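Local coordinates for protein MxaA (Stigmatella aurantiaca, PDB 4W4T) that reduces, through its NADPH-binding terminal reductase domain, the carrier-bound product of the myxalamid polyketide-peptide assembly line, probably releasing it as an alcohol, at residues 86-91 with 121-126; 94-99 with 117-122; 127-132 with 171-176. All blocks are in the same frame, centred on the assembly; numbering follows the deposited sequence.

Contact 1 of 3, residues 86-91 with 121-126; sequences LVRSKT and RGDIGQ
Leu86 packs closely on Gly122 and Ile124 where strand 82-87 gives way to loop beside the chain leaving strand 117-121. Its CD1 lies 3.8 Å from Gly122 CA, and a beta carbon on this residue would run into that methyl, so glycine suits the place; Leu86 CD2 meets Ile124 CD1 at 4.1 Å, the two chains crossing at about a right angle. Parallel pairing of Val87 with Arg121 holds the backbones here: Gly122 N donates to Val87 O at 3.0 Å, and Arg121 CA adds a CA-H...O contact to the same oxygen.

At the exposed edge Arg121 forms a close polar clasp. Bent at chi3 (53°), it curls back so that NE donates to Ser89 O at 2.9 Å, while Lys90 O sits over the centre of one guanidinium face, 2.9 Å above its plane. The looser part is the pair Arg88 and Asp123, which lie alongside one another in a long salt bridge toward the solvent side, NE to OD2 3.5 Å, their flat groups turned 65° apart. Asp123 is steadied by its own turn: OD1 accepts from Gly125 N at 2.9 Å, an Asx turn.

Arg88, Asp123, Ile124 and Gly125 all belong to the NADPH site of this Rossmann-type domain, though no cofactor is bound in this model. A salt bridge this long is probably weak, which is consistent with side chains that can adjust when the cofactor binds.

Contact 2 of 3, residues 94-99 with 117-122; sequences EGMNRI and IVPVRG
With CG anti to the backbone N (chi1 -173°) and a bend at chi2 (71°), the selenomethionine Met96 swings its end off the flank of helix 92-105 and brings it across Ile117 of strand 117-121. Ile117 answers with CG2 set anti to its own nitrogen, which turns that methyl to the selenium: Met96 SE and Ile117 CG2 are 3.8 Å apart, and Met96 CE closes on Ile117 CB at the same 3.8 Å. A long, flexible, unbranched chain suits this position, because it can follow the shape of a beta-branched neighbour.

Ile99, one turn further on, points toward the strand. Its CD1 reaches Ile117 CG2 and Pro119 CG, each at 4.1 Å, and the two isoleucines run antiparallel to each other, side by side. The ring of Pro119 presses on the helix backbone itself, CG standing 3.5 Å from Met96 N. Such closeness is possible because Gly95 offers no side chain: a beta carbon there would come tight against Pro119 CB.

The axes of the two short segments pass 8.0 Å apart at 118°. This is the crossover helix of a right-handed beta-alpha-beta unit, strand 82-87, helix 92-105, strand 117-121, packing on one face of the Rossmann sheet beside its edge strand 117-121, with Leu72 of helix 66-78 also touching Ile99 and Ile117. Arg98, which touches Val87 and Thr64 instead of this strand, belongs to the NADPH site. No hydrogen bond joins the segments, so between them it is apolar packing that does the holding.

Contact 3 of 3, residues 127-132 with 171-176; sequences PLLGLS and REILRL
Glu172 receives the backbone N of Leu128 on its OE1 at 2.7 Å, the contact's one hydrogen bond across the segments. The bond is nearly straight, 165° at the hydrogen, and arrives on the anti side of the carboxylate. A bend at chi2 (-56°) folds the acid back so that it faces both the loop and its helix neighbours.

The charged interactions lie within helix 159-177. Arg175 grips Glu172 OE2 side-on with NE and NH2, each at 3.0 Å and in the guanidinium plane, NH2 using the syn lone pair. Arg171 NE joins the same oxygen at 3.0 Å from the anti side, so three N-H donors converge on OE2. Two arginines around one buried acid probably keep it ionised.

In the Rossmann-type domain this helix packs against the parallel sheet, Ile173 touching Thr61 and Leu185, while the loop 127-132 leads from strand 117-121 into helix 133-142. Were Glu172 replaced by alanine, the Leu128 amide would probably lose its acceptor and the two arginines the carboxylate they share.

The apolar contacts flank the acid. Leu129 CD2 rests on Glu172 CB at 3.8 Å, and Leu129 CD1 meets Ile173 CD1 at 3.9 Å, the two chains crossing at about a right angle. Elsewhere, Leu128 CD2 lies 4.0 Å from Arg175 CD, methyl against the aliphatic part of the arginine.

In the fold
All three contacts lie on the same side of the chain's centre, within the NADPH-binding Rossmann-type domain. Contacts 1 and 2 have centres about 8 Å apart and share Arg121 and Gly122; strands 82-87 and 117-121 are sheet neighbours, and helix 92-105 connects them. Arg98 from contact 2 bonds to Arg88 O of contact 1, joining two members of the cofactor site. Contact 3 follows further along the chain, its centre about 11 Å from that of contact 1 and 17 Å from that of contact 2. The loop before helix 133-142 thus touches the cofactor site at one end and helix 159-177 further on, with a probable hydrogen bond from Asp123 N to Leu129 O between.

Contact 1 of 3, residues 86-91 with 121-126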
# COMPACT_ATOMS: atom_id res chain seq x y z
N LEU A 86 -17.80 -7.65 -22.69
CA LEU A 86 -16.55 -6.94 -22.92
C LEU A 86 -15.45 -7.54 -22.06
O LEU A 86 -15.62 -7.69 -20.85
CB LEU A 86 -16.73 -5.45 -22.61
CG LEU A 86 -15.58 -4.53 -23.04
CD1 LEU A 86 -15.59 -4.35 -24.55
CD2 LEU A 86 -15.71 -3.20 -22.33
N VAL A 87 -14.33 -7.90 -22.67
CA VAL A 87 -13.26 -8.57 -21.94
C VAL A 87 -11.90 -8.29 -22.57
O VAL A 87 -11.75 -8.34 -23.79
CB VAL A 87 -13.50 -10.11 -21.88
CG1 VAL A 87 -13.64 -10.69 -23.30
CG2 VAL A 87 -12.40 -10.81 -21.10
N ARG A 88 -10.91 -7.98 -21.73
CA ARG A 88 -9.53 -7.82 -22.18
C ARG A 88 -8.91 -9.18 -22.49
O ARG A 88 -8.74 -10.00 -21.60
CB ARG A 88 -8.67 -7.13 -21.12
CG ARG A 88 -9.08 -5.71 -20.77
CD ARG A 88 -8.20 -5.12 -19.67
NE ARG A 88 -6.82 -4.90 -20.09
CZ ARG A 88 -5.77 -5.56 -19.63
NH1 ARG A 88 -5.94 -6.51 -18.71
NH2 ARG A 88 -4.55 -5.29 -20.07
N SER A 89 -8.57 -9.39 -23.76
CA SER A 89 -7.93 -10.64 -24.18
C SER A 89 -7.42 -10.48 -25.60
O SER A 89 -7.85 -9.57 -26.31
CB SER A 89 -8.92 -11.81 -24.09
OG SER A 89 -10.07 -11.55 -24.89
N LYS A 90 -6.50 -11.35 -26.02
CA LYS A 90 -5.95 -11.28 -27.37
C LYS A 90 -6.89 -11.89 -28.41
O LYS A 90 -6.84 -11.53 -29.59
CB LYS A 90 -4.59 -11.97 -27.44
CG LYS A 90 -3.44 -11.13 -26.90
CD LYS A 90 -3.25 -9.86 -27.72
CE LYS A 90 -2.45 -8.81 -26.96
NZ LYS A 90 -3.18 -8.33 -25.75
N THR A 91 -7.75 -12.82 -27.99
CA THR A 91 -8.73 -13.40 -28.90
C THR A 91 -10.07 -13.59 -28.21
O THR A 91 -10.13 -13.60 -26.98
CB THR A 91 -8.29 -14.77 -29.47
OG1 THR A 91 -8.10 -15.71 -28.40
CG2 THR A 91 -7.01 -14.66 -30.30
N ARG A 121 -13.66 -8.39 -27.47
CA ARG A 121 -12.33 -7.98 -27.03
C ARG A 121 -12.31 -6.47 -26.83
O ARG A 121 -12.71 -5.73 -27.73
CB ARG A 121 -11.24 -8.34 -28.04
CG ARG A 121 -10.96 -9.80 -28.25
CD ARG A 121 -9.90 -9.93 -29.35
NE ARG A 121 -8.74 -9.11 -29.02
CZ ARG A 121 -7.82 -8.72 -29.90
NH1 ARG A 121 -7.93 -9.05 -31.18
NH2 ARG A 121 -6.79 -7.98 -29.48
N GLY A 122 -11.82 -6.02 -25.68
CA GLY A 122 -11.87 -4.61 -25.37
C GLY A 122 -11.55 -4.26 -23.93
O GLY A 122 -11.27 -5.13 -23.09
N ASP A 123 -11.62 -2.97 -23.64
CA ASP A 123 -11.05 -2.40 -22.43
C ASP A 123 -11.86 -1.17 -22.08
O ASP A 123 -11.87 -0.19 -22.82
CB ASP A 123 -9.58 -2.04 -22.64
CG ASP A 123 -8.87 -1.66 -21.35
OD1 ASP A 123 -9.53 -1.30 -20.35
OD2 ASP A 123 -7.62 -1.69 -21.35
N ILE A 124 -12.55 -1.23 -20.95
CA ILE A 124 -13.33 -0.10 -20.46
C ILE A 124 -12.51 1.20 -20.32
O ILE A 124 -13.06 2.30 -20.40
CB ILE A 124 -13.96 -0.48 -19.11
CG1 ILE A 124 -15.23 0.34 -18.88
CG2 ILE A 124 -12.95 -0.38 -17.96
CD1 ILE A 124 -16.26 0.11 -19.95
N GLY A 125 -11.20 1.09 -20.14
CA GLY A 125 -10.39 2.26 -19.91
C GLY A 125 -9.80 2.87 -21.18
O GLY A 125 -8.91 3.71 -21.10
N GLN A 126 -10.30 2.45 -22.34
CA GLN A 126 -9.80 2.94 -23.63
C GLN A 126 -10.93 3.57 -24.44
O GLN A 126 -12.09 3.19 -24.26
CB GLN A 126 -9.18 1.79 -24.44
CG GLN A 126 -7.94 1.17 -23.80
CD GLN A 126 -6.76 2.12 -23.83
OE1 GLN A 126 -6.68 2.99 -24.69
NE2 GLN A 126 -5.84 1.95 -22.89

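Contact 2 of 3, residues 94-99 with 117-122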
# COMPACT_ATOMS: atom_id res chain seq x y z
N GLU A 94 -9.86 -16.74 -26.04
CA GLU A 94 -9.23 -16.48 -24.74
C GLU A 94 -10.14 -15.64 -23.85
O GLU A 94 -10.16 -15.83 -22.63
CB GLU A 94 -7.89 -15.78 -24.92
CG GLU A 94 -6.84 -16.64 -25.57
CD GLU A 94 -5.73 -15.81 -26.18
OE1 GLU A 94 -4.72 -15.56 -25.50
OE2 GLU A 94 -5.90 -15.39 -27.34
N GLY A 95 -10.90 -14.72 -24.46
CA GLY A 95 -11.89 -13.96 -23.71
C GLY A 95 -12.91 -14.90 -23.07
O GLY A 95 -13.20 -14.81 -21.86
N MSE A 96 -13.43 -15.84 -23.85
CA MSE A 96 -14.36 -16.83 -23.35
C MSE A 96 -13.78 -17.63 -22.24
O MSE A 96 -14.45 -17.91 -21.28
CB MSE A 96 -14.78 -17.79 -24.43
CG MSE A 96 -15.87 -18.73 -23.96
SE MSE A 96 -17.59 -17.89 -23.72
CE MSE A 96 -18.99 -19.13 -24.29
N ASN A 97 -12.52 -17.99 -22.35
CA ASN A 97 -11.87 -18.72 -21.26
C ASN A 97 -11.86 -17.94 -19.96
O ASN A 97 -12.10 -18.49 -18.89
CB ASN A 97 -10.43 -19.09 -21.62
CG ASN A 97 -10.36 -20.04 -22.80
OD1 ASN A 97 -11.35 -20.67 -23.17
ND2 ASN A 97 -9.17 -20.17 -23.38
N ARG A 98 -11.58 -16.64 -20.05
CA ARG A 98 -11.57 -15.79 -18.87
C ARG A 98 -12.97 -15.73 -18.26
O ARG A 98 -13.14 -15.92 -17.06
CB ARG A 98 -11.09 -14.38 -19.22
CG ARG A 98 -9.63 -14.29 -19.65
CD ARG A 98 -9.13 -12.85 -19.61
NE ARG A 98 -9.10 -12.33 -18.24
CZ ARG A 98 -9.37 -11.07 -17.91
NH1 ARG A 98 -9.70 -10.19 -18.85
NH2 ARG A 98 -9.32 -10.69 -16.64
N ILE A 99 -13.98 -15.49 -19.08
CA ILE A 99 -15.34 -15.42 -18.59
C ILE A 99 -15.75 -16.76 -17.96
O ILE A 99 -16.27 -16.79 -16.84
CB ILE A 99 -16.29 -15.05 -19.71
CG1 ILE A 99 -15.96 -13.63 -20.19
CG2 ILE A 99 -17.72 -15.12 -19.25
CD1 ILE A 99 -16.54 -13.30 -21.55
N ILE A 117 -23.03 -16.59 -24.63
CA ILE A 117 -22.00 -15.60 -24.32
C ILE A 117 -21.17 -15.26 -25.56
O ILE A 117 -20.68 -16.15 -26.23
CB ILE A 117 -21.06 -16.08 -23.21
CG1 ILE A 117 -21.83 -16.43 -21.94
CG2 ILE A 117 -20.01 -15.02 -22.92
CD1 ILE A 117 -20.96 -17.08 -20.88
N VAL A 118 -21.03 -13.98 -25.85
CA VAL A 118 -20.21 -13.51 -26.95
C VAL A 118 -19.17 -12.54 -26.48
O VAL A 118 -19.50 -11.37 -26.24
CB VAL A 118 -21.09 -12.79 -28.02
CG1 VAL A 118 -20.22 -12.35 -29.19
CG2 VAL A 118 -22.23 -13.65 -28.45
N PRO A 119 -17.94 -13.01 -26.31
CA PRO A 119 -16.97 -12.04 -25.85
C PRO A 119 -16.71 -10.96 -26.90
O PRO A 119 -16.79 -11.20 -28.12
CB PRO A 119 -15.72 -12.85 -25.62
CG PRO A 119 -16.11 -14.21 -25.48
CD PRO A 119 -17.42 -14.38 -26.25
N VAL A 120 -16.46 -9.75 -26.41
CA VAL A 120 -16.05 -8.64 -27.24
C VAL A 120 -14.72 -8.23 -26.69
O VAL A 120 -14.63 -7.81 -25.53
CB VAL A 120 -17.10 -7.50 -27.20
CG1 VAL A 120 -16.61 -6.27 -28.04
CG2 VAL A 120 -18.45 -7.97 -27.69
N ARG A 121 -13.66 -8.39 -27.47
CA ARG A 121 -12.33 -7.98 -27.03
C ARG A 121 -12.31 -6.47 -26.83
O ARG A 121 -12.71 -5.73 -27.73
CB ARG A 121 -11.24 -8.34 -28.04
CG ARG A 121 -10.96 -9.80 -28.25
CD ARG A 121 -9.90 -9.93 -29.35
NE ARG A 121 -8.74 -9.11 -29.02
CZ ARG A 121 -7.82 -8.72 -29.90
NH1 ARG A 121 -7.93 -9.05 -31.18
NH2 ARG A 121 -6.79 -7.98 -29.48
N GLY A 122 -11.82 -6.02 -25.68
CA GLY A 122 -11.87 -4.61 -25.37
C GLY A 122 -11.55 -4.26 -23.93
O GLY A 122 -11.27 -5.13 -23.09

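Contact 3 of 3, residues 127-132 with 171-176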
# COMPACT_ATOMS: atom_id res chain seq x y z
N PRO A 127 -10.61 4.54 -25.32
CA PRO A 127 -11.60 5.13 -26.22
C PRO A 127 -12.38 4.05 -26.97
O PRO A 127 -11.78 3.05 -27.38
CB PRO A 127 -10.76 5.96 -27.21
CG PRO A 127 -9.52 6.28 -26.46
CD PRO A 127 -9.27 5.14 -25.50
N LEU A 128 -13.69 4.26 -27.13
CA LEU A 128 -14.53 3.30 -27.84
C LEU A 128 -14.44 1.90 -27.22
O LEU A 128 -14.65 0.90 -27.91
CB LEU A 128 -14.14 3.25 -29.32
CG LEU A 128 -14.12 4.57 -30.10
CD1 LEU A 128 -13.86 4.29 -31.59
CD2 LEU A 128 -15.40 5.36 -29.92
N LEU A 129 -14.14 1.83 -25.92
CA LEU A 129 -14.02 0.56 -25.22
C LEU A 129 -12.92 -0.31 -25.80
O LEU A 129 -12.96 -1.53 -25.70
CB LEU A 129 -15.35 -0.20 -25.26
CG LEU A 129 -16.60 0.60 -24.92
CD1 LEU A 129 -17.87 -0.21 -25.18
CD2 LEU A 129 -16.52 1.07 -23.45
N GLY A 130 -11.93 0.32 -26.43
CA GLY A 130 -10.81 -0.42 -26.99
C GLY A 130 -11.06 -0.94 -28.40
O GLY A 130 -10.20 -1.62 -28.97
N LEU A 131 -12.21 -0.60 -28.96
CA LEU A 131 -12.58 -1.09 -30.29
C LEU A 131 -12.10 -0.13 -31.37
O LEU A 131 -11.92 1.06 -31.12
CB LEU A 131 -14.10 -1.25 -30.41
CG LEU A 131 -14.84 -2.07 -29.36
CD1 LEU A 131 -16.35 -2.09 -29.66
CD2 LEU A 131 -14.27 -3.46 -29.32
N SER A 132 -11.89 -0.65 -32.58
CA SER A 132 -11.65 0.19 -33.75
C SER A 132 -12.93 0.93 -34.11
O SER A 132 -14.01 0.54 -33.67
CB SER A 132 -11.17 -0.65 -34.93
OG SER A 132 -12.24 -1.45 -35.41
N ARG A 171 -18.40 7.26 -19.98
CA ARG A 171 -18.63 8.15 -21.13
C ARG A 171 -18.73 7.36 -22.44
O ARG A 171 -19.62 7.59 -23.26
CB ARG A 171 -17.51 9.20 -21.23
CG ARG A 171 -17.74 10.20 -22.35
CD ARG A 171 -16.50 11.07 -22.63
NE ARG A 171 -15.36 10.29 -23.13
CZ ARG A 171 -14.13 10.78 -23.27
NH1 ARG A 171 -13.88 12.04 -22.95
NH2 ARG A 171 -13.15 10.01 -23.73
N GLU A 172 -17.82 6.41 -22.64
CA GLU A 172 -17.80 5.66 -23.90
C GLU A 172 -19.01 4.73 -24.01
O GLU A 172 -19.52 4.48 -25.10
CB GLU A 172 -16.49 4.87 -24.03
CG GLU A 172 -15.25 5.79 -24.11
CD GLU A 172 -15.35 6.80 -25.25
OE1 GLU A 172 -15.10 6.42 -26.42
OE2 GLU A 172 -15.68 7.98 -24.98
N ILE A 173 -19.46 4.21 -22.87
CA ILE A 173 -20.68 3.40 -22.83
C ILE A 173 -21.86 4.25 -23.22
O ILE A 173 -22.74 3.81 -23.98
CB ILE A 173 -20.89 2.79 -21.40
CG1 ILE A 173 -19.95 1.61 -21.18
CG2 ILE A 173 -22.37 2.40 -21.16
CD1 ILE A 173 -20.23 0.40 -22.10
N LEU A 174 -21.90 5.49 -22.73
CA LEU A 174 -22.98 6.40 -23.11
C LEU A 174 -22.91 6.72 -24.59
O LEU A 174 -23.93 6.87 -25.25
CB LEU A 174 -22.94 7.69 -22.29
CG LEU A 174 -23.24 7.48 -20.80
CD1 LEU A 174 -22.98 8.76 -20.00
CD2 LEU A 174 -24.69 7.00 -20.62
N ARG A 175 -21.70 6.84 -25.11
CA ARG A 175 -21.49 7.03 -26.54
C ARG A 175 -22.10 5.89 -27.36
O ARG A 175 -22.79 6.11 -28.35
CB ARG A 175 -19.99 7.16 -26.83
CG ARG A 175 -19.68 7.77 -28.16
CD ARG A 175 -18.16 7.85 -28.40
NE ARG A 175 -17.43 8.58 -27.36
CZ ARG A 175 -17.45 9.91 -27.21
NH1 ARG A 175 -18.19 10.67 -28.01
NH2 ARG A 175 -16.74 10.47 -26.25
N LEU A 176 -21.82 4.66 -26.95
CA LEU A 176 -22.35 3.49 -27.63
C LEU A 176 -23.87 3.45 -27.53
O LEU A 176 -24.58 3.10 -28.48
CB LEU A 176 -21.73 2.22 -27.04
CG LEU A 176 -22.22 0.89 -27.60
CD1 LEU A 176 -21.76 0.71 -29.05
CD2 LEU A 176 -21.77 -0.28 -26.74